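Local coordinates for protein AvtR (Acidianus filamentous virus 6, PDB 4HV0) that probably acts as a DNA-binding transcriptional regulator of the ribbon-helix-helix class, encoded by a virus of hyperthermophilic archaea, at residues E7-F12 against R90-M95; V27-L32 against I38-R43; E34-E39 against K78-K83. One frame throughout, in Å; residues are numbered along the deposited sequence.

Contact 1: residues E7-F12 against R90-M95; sequences EEVYEF and RFLKEM
Val9 spreads its two methyls over adjacent residues of the helical segment 90-95. CG1 lies anti to the backbone N (chi1 170°) and meets Leu92 at both its root and a terminal methyl, with Leu92 CB 4.0 Å from Val9 CG1 and Leu92 CD1 nearly as close. The other branch, CG2, rests on the backbone of the next residue, 4.0 Å from Lys93 CA, with Lys93 CB equally near. The Lys93 chain then bends at chi3 and leads its ammonium away, to a salt bridge with Glu6. The backbones come closest at this point, with Val9 CA 6.1 Å from Lys93 CA, on short helical axes that cross at 63° and 9.8 Å apart. Helix 7-19, the first helix of the copG-family ribbon-helix-helix motif, thus meets helix 88-97 near the C-terminal end of the modelled chain, and Leu92 also touches Ile31 of helix 24-36. One turn beyond Val9, Phe12 offers its ring to the methyl of Met95, a selenomethionine. The bend at chi3 (82°) carries Met95 CE to 3.7 Å from Phe12 CE2, the two side chains crossing nearly perpendicularly. Ile96 also touches the Phe12 ring, and Met95 packs against Ile31 and Tyr35 as well.

Contact 2: residues V27-L32 against I38-R43; sequences VIRKIL and IEDRTR
Asp40, whose side chain sets out toward Arg29, is held through its carboxylate oxygen OD2 by a hydrogen bond from the backbone N of Glu70. Although it faces the arginine, it makes neither a hydrogen bond nor a salt bridge to it. Instead, the Arg29 chain bends at chi3 (-64°) and sets its guanidinium against the loop further on. The Thr42 methyl CG2 sits over one face of that flat group, 3.6 Å from Arg29 CZ and displaced toward the rim, the two side chains crossing at about a right angle. Thr42 CG2 gets there by lying anti to its own backbone N. Beyond it, Arg29 NH2 lies beside the backbone of Arg43, while NH1 makes a weak hydrogen bond to Lys68 O. At the near end of the loop, Ile38 CG1 stands 4.0 Å from the carbonyl oxygen of Leu32. Leu69, from the loop ahead of helix 71-84, touches Arg29, Leu32 and Asp40. The irregular segment 38-43 thereby folds back alongside helix 24-36, the second helix of a copG-family ribbon-helix-helix motif.

Contact 3: residues E34-E39 against K78-K83; sequences EYFGIE and KLELKK
Phe36, the last helical residue of the second helix in the ribbon-helix-helix motif, reaches across to Glu80 and Leu81 on helix 71-84. It buries more surface here than either partner. Its CG is anti to its carbonyl carbon (chi1 -63°), a setting that extends the ring toward the neighbouring helix. The aliphatic part of Glu80 meets the CD1-CE1 side of the ring: CB is 3.4 Å from Phe36 CE1, and CG is 3.9 Å from Phe36 CD1. The Glu80 chain runs counter to the direction of the Phe36 side chain, and a bend at chi2 (-62°) turns the carboxylate away, its plane 49° from that of the ring. The contact is therefore made by methylene carbons, while the charged end is led away from Phe36. Gly37 follows at once with a positive phi and takes the chain out of the helix; after this turn, Ile38 touches Asn73 and Val77 on the same helix 71-84. Leu81, which also touches Leu88 of helix 88-97, crosses the Phe36 side chain at about a right angle and sends its methyl CD2 to the end of the ring, 3.8 Å from Phe36 CZ.

From the N terminus, strand 3-6 leads into helix 7-19, where contact 1 opens the longest loop, closed only on helix 88-97. Contacts 2 and 3 both nest inside it. Contact 2 is local, joining helix 24-36 to the loop that follows it; contact 3 starts at the end of that helix and closes on helix 71-84, after strands 54-57 and 60-65. The two intervals overlap, sharing Ile38 and Glu39. Contact 1 meets both others through helix 88-97, which reaches segment 27-32 and also lays Phe91 against Tyr35 and Phe36 of segment 34-39. Helix 24-36 is thus bound to both C-terminal helices.

Contact 1: residues E7-F12 against R90-M95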
loop_
_atom_site.group_PDB
_atom_site.type_symbol
_atom_site.label_atom_id
_atom_site.label_comp_id
_atom_site.label_asym_id
_atom_site.label_seq_id
_atom_site.Cartn_x
_atom_site.Cartn_y
_atom_site.Cartn_z
ATOM N N GLU A 7 3.795 6.981 8.534
ATOM C CA GLU A 7 3.360 6.236 9.721
ATOM C C GLU A 7 1.828 6.172 9.874
ATOM O O GLU A 7 1.270 5.112 10.153
ATOM C CB GLU A 7 4.001 6.866 10.952
ATOM C CG GLU A 7 3.792 6.116 12.249
ATOM C CD GLU A 7 4.679 6.647 13.354
ATOM O OE1 GLU A 7 5.206 7.779 13.207
ATOM O OE2 GLU A 7 4.857 5.925 14.359
ATOM N N GLU A 8 1.150 7.296 9.694
ATOM C CA GLU A 8 -0.306 7.299 9.771
ATOM C C GLU A 8 -0.947 6.253 8.827
ATOM O O GLU A 8 -1.877 5.516 9.214
ATOM C CB GLU A 8 -0.851 8.690 9.489
ATOM C CG GLU A 8 -2.342 8.783 9.728
ATOM C CD GLU A 8 -2.887 10.198 9.596
ATOM O OE1 GLU A 8 -2.127 11.114 9.194
ATOM O OE2 GLU A 8 -4.096 10.383 9.889
ATOM N N VAL A 9 -0.425 6.158 7.612
ATOM C CA VAL A 9 -0.932 5.200 6.659
ATOM C C VAL A 9 -0.653 3.774 7.126
ATOM O O VAL A 9 -1.530 2.887 7.034
ATOM C CB VAL A 9 -0.353 5.437 5.241
ATOM C CG1 VAL A 9 -0.703 4.281 4.312
ATOM C CG2 VAL A 9 -0.877 6.735 4.667
ATOM N N TYR A 10 0.556 3.541 7.625
ATOM C CA TYR A 10 0.926 2.216 8.102
ATOM C C TYR A 10 0.043 1.784 9.274
ATOM O O TYR A 10 -0.425 0.643 9.301
ATOM C CB TYR A 10 2.379 2.179 8.519
ATOM C CG TYR A 10 2.834 0.799 8.935
ATOM C CD1 TYR A 10 3.071 -0.189 7.984
ATOM C CD2 TYR A 10 3.014 0.479 10.282
ATOM C CE1 TYR A 10 3.479 -1.459 8.360
ATOM C CE2 TYR A 10 3.434 -0.784 10.662
ATOM C CZ TYR A 10 3.664 -1.755 9.699
ATOM O OH TYR A 10 4.075 -3.012 10.074
ATOM N N GLU A 11 -0.212 2.691 10.223
ATOM C CA GLU A 11 -1.078 2.351 11.352
ATOM C C GLU A 11 -2.408 1.857 10.795
ATOM O O GLU A 11 -2.877 0.766 11.157
ATOM C CB GLU A 11 -1.307 3.533 12.319
ATOM C CG GLU A 11 -0.064 4.115 12.986
ATOM C CD GLU A 11 0.879 3.081 13.591
ATOM O OE1 GLU A 11 0.429 2.059 14.143
ATOM O OE2 GLU A 11 2.111 3.289 13.510
ATOM N N PHE A 12 -2.987 2.647 9.895
ATOM C CA PHE A 12 -4.250 2.288 9.277
ATOM C C PHE A 12 -4.214 0.916 8.616
ATOM O O PHE A 12 -5.099 0.111 8.828
ATOM C CB PHE A 12 -4.656 3.318 8.245
ATOM C CG PHE A 12 -5.810 2.870 7.404
ATOM C CD1 PHE A 12 -7.116 3.034 7.856
ATOM C CD2 PHE A 12 -5.598 2.252 6.171
ATOM C CE1 PHE A 12 -8.193 2.614 7.092
ATOM C CE2 PHE A 12 -6.676 1.823 5.402
ATOM C CZ PHE A 12 -7.974 2.006 5.868
ATOM N N ARG A 90 0.268 8.794 -1.131
ATOM C CA ARG A 90 -0.727 9.827 -1.118
ATOM C C ARG A 90 -2.121 9.251 -1.501
ATOM O O ARG A 90 -3.116 9.656 -0.924
ATOM C CB ARG A 90 -0.371 10.952 -2.067
ATOM C CG ARG A 90 -1.292 12.173 -1.928
ATOM C CD ARG A 90 -0.887 13.191 -2.962
ATOM N NE ARG A 90 -1.968 13.369 -3.933
ATOM C CZ ARG A 90 -1.829 13.535 -5.240
ATOM N NH1 ARG A 90 -0.648 13.562 -5.801
ATOM N NH2 ARG A 90 -2.892 13.683 -5.986
ATOM N N PHE A 91 -2.160 8.303 -2.436
ATOM C CA PHE A 91 -3.401 7.656 -2.802
ATOM C C PHE A 91 -4.024 6.947 -1.592
ATOM O O PHE A 91 -5.164 7.189 -1.261
ATOM C CB PHE A 91 -3.106 6.690 -3.946
ATOM C CG PHE A 91 -4.224 5.794 -4.323
ATOM C CD1 PHE A 91 -5.136 6.175 -5.275
ATOM C CD2 PHE A 91 -4.285 4.514 -3.819
ATOM C CE1 PHE A 91 -6.149 5.315 -5.653
ATOM C CE2 PHE A 91 -5.280 3.637 -4.203
ATOM C CZ PHE A 91 -6.216 4.036 -5.115
ATOM N N LEU A 92 -3.244 6.134 -0.896
ATOM C CA LEU A 92 -3.734 5.484 0.325
ATOM C C LEU A 92 -4.116 6.494 1.413
ATOM O O LEU A 92 -5.090 6.301 2.122
ATOM C CB LEU A 92 -2.686 4.537 0.896
ATOM C CG LEU A 92 -2.284 3.362 0.030
ATOM C CD1 LEU A 92 -1.000 2.770 0.557
ATOM C CD2 LEU A 92 -3.403 2.326 0.050
ATOM N N LYS A 93 -3.379 7.592 1.510
ATOM C CA LYS A 93 -3.684 8.639 2.495
ATOM C C LYS A 93 -5.030 9.313 2.222
ATOM O O LYS A 93 -5.781 9.595 3.137
ATOM C CB LYS A 93 -2.560 9.683 2.497
ATOM C CG LYS A 93 -2.445 10.552 3.728
ATOM C CD LYS A 93 -1.090 11.280 3.779
ATOM C CE LYS A 93 -0.800 12.198 2.566
ATOM N NZ LYS A 93 0.519 12.914 2.530
ATOM N N GLU A 94 -5.329 9.569 0.954
ATOM C CA GLU A 94 -6.596 10.186 0.577
ATOM C C GLU A 94 -7.789 9.258 0.781
ATOM O O GLU A 94 -8.913 9.697 0.994
ATOM C CB GLU A 94 -6.558 10.602 -0.891
ATOM C CG GLU A 94 -5.588 11.739 -1.179
ATOM C CD GLU A 94 -5.637 12.199 -2.615
ATOM O OE1 GLU A 94 -6.557 11.762 -3.375
ATOM O OE2 GLU A 94 -4.778 13.019 -2.985
HETATM N N MSE A 95 -7.539 7.972 0.644
HETATM C CA MSE A 95 -8.547 6.958 0.809
HETATM C C MSE A 95 -8.872 6.842 2.275
HETATM O O MSE A 95 -10.031 6.731 2.632
HETATM C CB MSE A 95 -7.870 5.716 0.276
HETATM C CG MSE A 95 -8.900 4.671 0.009
HETATM SE SE MSE A 95 -7.836 3.037 0.001
HETATM C CE MSE A 95 -7.690 2.682 1.926
#

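Contact 2: residues V27-L32 against I38-R43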
loop_
_atom_site.group_PDB
_atom_site.type_symbol
_atom_site.label_atom_id
_atom_site.label_comp_id
_atom_site.label_asym_id
_atom_site.label_seq_id
_atom_site.Cartn_x
_atom_site.Cartn_y
_atom_site.Cartn_z
ATOM N N VAL A 27 -3.537 -6.585 2.759
ATOM C CA VAL A 27 -4.445 -5.443 2.742
ATOM C C VAL A 27 -4.092 -4.514 1.529
ATOM O O VAL A 27 -4.969 -4.148 0.742
ATOM C CB VAL A 27 -4.385 -4.751 4.135
ATOM C CG1 VAL A 27 -5.157 -3.444 4.194
ATOM C CG2 VAL A 27 -4.890 -5.700 5.201
ATOM N N ILE A 28 -2.813 -4.184 1.350
ATOM C CA ILE A 28 -2.391 -3.388 0.188
ATOM C C ILE A 28 -2.805 -4.063 -1.111
ATOM O O ILE A 28 -3.412 -3.408 -1.955
ATOM C CB ILE A 28 -0.876 -3.160 0.164
ATOM C CG1 ILE A 28 -0.478 -2.191 1.256
ATOM C CG2 ILE A 28 -0.385 -2.673 -1.187
ATOM C CD1 ILE A 28 1.015 -2.272 1.507
ATOM N N ARG A 29 -2.532 -5.368 -1.260
ATOM C CA ARG A 29 -2.988 -6.116 -2.440
ATOM C C ARG A 29 -4.490 -6.040 -2.651
ATOM O O ARG A 29 -4.936 -5.835 -3.776
ATOM C CB ARG A 29 -2.553 -7.558 -2.439
ATOM C CG ARG A 29 -1.134 -7.719 -2.931
ATOM C CD ARG A 29 -0.838 -9.149 -3.361
ATOM N NE ARG A 29 -0.918 -10.065 -2.231
ATOM C CZ ARG A 29 0.030 -10.220 -1.303
ATOM N NH1 ARG A 29 1.169 -9.523 -1.348
ATOM N NH2 ARG A 29 -0.169 -11.081 -0.308
ATOM N N LYS A 30 -5.274 -6.107 -1.585
ATOM C CA LYS A 30 -6.722 -6.016 -1.738
ATOM C C LYS A 30 -7.135 -4.627 -2.234
ATOM O O LYS A 30 -7.952 -4.515 -3.155
ATOM C CB LYS A 30 -7.433 -6.395 -0.436
ATOM C CG LYS A 30 -8.954 -6.490 -0.542
ATOM C CD LYS A 30 -9.529 -7.499 0.452
ATOM C CE LYS A 30 -11.035 -7.337 0.675
ATOM N NZ LYS A 30 -11.406 -6.484 1.840
ATOM N N ILE A 31 -6.549 -3.569 -1.664
ATOM C CA ILE A 31 -6.839 -2.197 -2.106
ATOM C C ILE A 31 -6.440 -2.029 -3.575
ATOM O O ILE A 31 -7.238 -1.543 -4.384
ATOM C CB ILE A 31 -6.089 -1.165 -1.267
ATOM C CG1 ILE A 31 -6.654 -1.144 0.125
ATOM C CG2 ILE A 31 -6.216 0.256 -1.879
ATOM C CD1 ILE A 31 -5.696 -0.531 1.112
ATOM N N LEU A 32 -5.243 -2.490 -3.937
ATOM C CA LEU A 32 -4.822 -2.426 -5.350
ATOM C C LEU A 32 -5.748 -3.213 -6.287
ATOM O O LEU A 32 -6.020 -2.760 -7.387
ATOM C CB LEU A 32 -3.389 -2.874 -5.550
ATOM C CG LEU A 32 -2.355 -2.031 -4.759
ATOM C CD1 LEU A 32 -0.934 -2.503 -5.034
ATOM C CD2 LEU A 32 -2.477 -0.519 -4.947
ATOM N N ILE A 38 -8.023 -5.199 -10.980
ATOM C CA ILE A 38 -7.177 -6.267 -11.472
ATOM C C ILE A 38 -7.156 -7.528 -10.610
ATOM O O ILE A 38 -7.343 -7.520 -9.399
ATOM C CB ILE A 38 -5.704 -5.833 -11.669
ATOM C CG1 ILE A 38 -5.133 -5.191 -10.378
ATOM C CG2 ILE A 38 -5.632 -4.994 -12.927
ATOM C CD1 ILE A 38 -3.716 -4.681 -10.467
ATOM N N GLU A 39 -6.870 -8.610 -11.302
ATOM C CA GLU A 39 -6.732 -9.930 -10.741
ATOM C C GLU A 39 -5.268 -10.146 -10.424
ATOM O O GLU A 39 -4.431 -9.938 -11.287
ATOM C CB GLU A 39 -7.164 -10.937 -11.798
ATOM C CG GLU A 39 -7.043 -12.395 -11.388
ATOM C CD GLU A 39 -8.300 -12.910 -10.701
ATOM O OE1 GLU A 39 -8.863 -12.181 -9.848
ATOM O OE2 GLU A 39 -8.714 -14.049 -11.025
ATOM N N ASP A 40 -4.956 -10.573 -9.213
ATOM C CA ASP A 40 -3.586 -10.946 -8.887
ATOM C C ASP A 40 -3.509 -12.226 -8.044
ATOM O O ASP A 40 -4.165 -12.362 -7.002
ATOM C CB ASP A 40 -2.859 -9.799 -8.197
ATOM C CG ASP A 40 -1.363 -10.055 -8.059
ATOM O OD1 ASP A 40 -0.969 -10.787 -7.136
ATOM O OD2 ASP A 40 -0.567 -9.504 -8.843
ATOM N N ARG A 41 -2.668 -13.147 -8.503
ATOM C CA ARG A 41 -2.560 -14.474 -7.896
ATOM C C ARG A 41 -1.649 -14.495 -6.683
ATOM O O ARG A 41 -1.795 -15.355 -5.843
ATOM C CB ARG A 41 -2.037 -15.496 -8.905
ATOM C CG ARG A 41 -2.293 -16.955 -8.547
ATOM C CD ARG A 41 -3.548 -17.470 -9.238
ATOM N NE ARG A 41 -3.636 -18.946 -9.237
ATOM C CZ ARG A 41 -3.111 -19.766 -10.162
ATOM N NH1 ARG A 41 -2.395 -19.307 -11.193
ATOM N NH2 ARG A 41 -3.283 -21.085 -10.039
ATOM N N THR A 42 -0.700 -13.570 -6.602
ATOM C CA THR A 42 0.211 -13.465 -5.462
ATOM C C THR A 42 -0.487 -13.564 -4.085
ATOM O O THR A 42 -1.617 -13.071 -3.905
ATOM C CB THR A 42 0.959 -12.137 -5.549
ATOM O OG1 THR A 42 1.963 -12.204 -6.563
ATOM C CG2 THR A 42 1.592 -11.764 -4.218
ATOM N N ARG A 43 0.200 -14.200 -3.126
ATOM C CA ARG A 43 -0.243 -14.311 -1.726
ATOM C C ARG A 43 0.902 -14.103 -0.723
ATOM O O ARG A 43 1.985 -14.664 -0.883
ATOM C CB ARG A 43 -0.889 -15.663 -1.480
ATOM C CG ARG A 43 -1.329 -15.876 -0.040
ATOM C CD ARG A 43 -2.279 -14.799 0.471
ATOM N NE ARG A 43 -2.988 -15.213 1.689
ATOM C CZ ARG A 43 -3.451 -14.395 2.641
ATOM N NH1 ARG A 43 -3.283 -13.080 2.562
ATOM N NH2 ARG A 43 -4.084 -14.905 3.698
#

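Contact 3: residues E34-E39 against K78-K83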
loop_
_atom_site.group_PDB
_atom_site.type_symbol
_atom_site.label_atom_id
_atom_site.label_comp_id
_atom_site.label_asym_id
_atom_site.label_seq_id
_atom_site.Cartn_x
_atom_site.Cartn_y
_atom_site.Cartn_z
ATOM N N GLU A 34 -8.978 -3.916 -5.852
ATOM C CA GLU A 34 -10.252 -3.205 -5.896
ATOM C C GLU A 34 -10.206 -1.880 -6.645
ATOM O O GLU A 34 -11.067 -1.605 -7.459
ATOM C CB GLU A 34 -10.802 -3.015 -4.476
ATOM C CG GLU A 34 -11.217 -4.361 -3.869
ATOM C CD GLU A 34 -11.879 -4.256 -2.508
ATOM O OE1 GLU A 34 -11.681 -3.235 -1.815
ATOM O OE2 GLU A 34 -12.563 -5.222 -2.108
ATOM N N TYR A 35 -9.214 -1.043 -6.370
ATOM C CA TYR A 35 -9.157 0.291 -7.001
ATOM C C TYR A 35 -8.528 0.297 -8.392
ATOM O O TYR A 35 -8.815 1.195 -9.134
ATOM C CB TYR A 35 -8.445 1.303 -6.104
ATOM C CG TYR A 35 -9.244 1.742 -4.909
ATOM C CD1 TYR A 35 -9.460 0.883 -3.863
ATOM C CD2 TYR A 35 -9.769 3.018 -4.826
ATOM C CE1 TYR A 35 -10.183 1.254 -2.764
ATOM C CE2 TYR A 35 -10.478 3.409 -3.703
ATOM C CZ TYR A 35 -10.682 2.509 -2.680
ATOM O OH TYR A 35 -11.404 2.853 -1.564
ATOM N N PHE A 36 -7.706 -0.690 -8.751
ATOM C CA PHE A 36 -7.180 -0.788 -10.126
ATOM C C PHE A 36 -7.904 -1.841 -10.954
ATOM O O PHE A 36 -7.716 -1.927 -12.158
ATOM C CB PHE A 36 -5.654 -0.941 -10.151
ATOM C CG PHE A 36 -4.982 0.267 -9.578
ATOM C CD1 PHE A 36 -4.786 1.420 -10.341
ATOM C CD2 PHE A 36 -4.700 0.320 -8.247
ATOM C CE1 PHE A 36 -4.258 2.564 -9.778
ATOM C CE2 PHE A 36 -4.176 1.460 -7.675
ATOM C CZ PHE A 36 -3.963 2.594 -8.446
ATOM N N GLY A 37 -8.793 -2.576 -10.308
ATOM C CA GLY A 37 -9.700 -3.472 -10.999
ATOM C C GLY A 37 -9.043 -4.676 -11.652
ATOM O O GLY A 37 -9.496 -5.120 -12.712
ATOM N N ILE A 38 -8.023 -5.199 -10.980
ATOM C CA ILE A 38 -7.177 -6.267 -11.472
ATOM C C ILE A 38 -7.156 -7.528 -10.610
ATOM O O ILE A 38 -7.343 -7.520 -9.399
ATOM C CB ILE A 38 -5.704 -5.833 -11.669
ATOM C CG1 ILE A 38 -5.133 -5.191 -10.378
ATOM C CG2 ILE A 38 -5.632 -4.994 -12.927
ATOM C CD1 ILE A 38 -3.716 -4.681 -10.467
ATOM N N GLU A 39 -6.870 -8.610 -11.302
ATOM C CA GLU A 39 -6.732 -9.930 -10.741
ATOM C C GLU A 39 -5.268 -10.146 -10.424
ATOM O O GLU A 39 -4.431 -9.938 -11.287
ATOM C CB GLU A 39 -7.164 -10.937 -11.798
ATOM C CG GLU A 39 -7.043 -12.395 -11.388
ATOM C CD GLU A 39 -8.300 -12.910 -10.701
ATOM O OE1 GLU A 39 -8.863 -12.181 -9.848
ATOM O OE2 GLU A 39 -8.714 -14.049 -11.025
ATOM N N LYS A 78 2.058 0.904 -11.332
ATOM C CA LYS A 78 2.972 2.029 -11.512
ATOM C C LYS A 78 2.490 2.983 -12.569
ATOM O O LYS A 78 2.506 4.209 -12.392
ATOM C CB LYS A 78 4.352 1.551 -11.933
ATOM C CG LYS A 78 5.224 0.945 -10.849
ATOM C CD LYS A 78 6.596 0.661 -11.457
ATOM C CE LYS A 78 7.236 -0.644 -11.015
ATOM N NZ LYS A 78 8.009 -0.348 -9.796
ATOM N N LEU A 79 2.039 2.436 -13.668
ATOM C CA LEU A 79 1.604 3.288 -14.756
ATOM C C LEU A 79 0.378 4.086 -14.387
ATOM O O LEU A 79 0.283 5.248 -14.747
ATOM C CB LEU A 79 1.335 2.432 -15.975
ATOM C CG LEU A 79 0.896 3.120 -17.264
ATOM C CD1 LEU A 79 2.065 3.971 -17.774
ATOM C CD2 LEU A 79 0.408 2.107 -18.305
ATOM N N GLU A 80 -0.576 3.453 -13.707
ATOM C CA GLU A 80 -1.821 4.112 -13.369
ATOM C C GLU A 80 -1.578 5.214 -12.352
ATOM O O GLU A 80 -2.157 6.276 -12.461
ATOM C CB GLU A 80 -2.822 3.087 -12.846
ATOM C CG GLU A 80 -3.449 2.223 -13.934
ATOM C CD GLU A 80 -4.256 3.014 -14.957
ATOM O OE1 GLU A 80 -4.802 4.077 -14.599
ATOM O OE2 GLU A 80 -4.353 2.590 -16.132
ATOM N N LEU A 81 -0.704 4.971 -11.369
ATOM C CA LEU A 81 -0.354 6.008 -10.404
ATOM C C LEU A 81 0.321 7.165 -11.134
ATOM O O LEU A 81 0.070 8.314 -10.802
ATOM C CB LEU A 81 0.546 5.468 -9.305
ATOM C CG LEU A 81 -0.026 4.345 -8.420
ATOM C CD1 LEU A 81 1.028 3.526 -7.630
ATOM C CD2 LEU A 81 -1.103 4.943 -7.500
ATOM N N LYS A 82 1.140 6.871 -12.136
ATOM C CA LYS A 82 1.809 7.922 -12.906
ATOM C C LYS A 82 0.806 8.713 -13.684
ATOM O O LYS A 82 0.726 9.932 -13.533
ATOM C CB LYS A 82 2.859 7.376 -13.890
ATOM C CG LYS A 82 4.306 7.485 -13.401
ATOM C CD LYS A 82 5.394 8.019 -14.357
ATOM C CE LYS A 82 6.619 8.427 -13.535
ATOM N NZ LYS A 82 6.319 9.084 -12.216
ATOM N N LYS A 83 0.007 8.034 -14.492
ATOM C CA LYS A 83 -1.068 8.722 -15.250
ATOM C C LYS A 83 -1.978 9.589 -14.367
ATOM O O LYS A 83 -2.409 10.668 -14.731
ATOM C CB LYS A 83 -1.917 7.726 -16.034
ATOM C CG LYS A 83 -1.137 7.000 -17.110
ATOM C CD LYS A 83 -2.015 6.050 -17.880
ATOM C CE LYS A 83 -1.462 5.714 -19.257
ATOM N NZ LYS A 83 -2.376 4.785 -20.009
#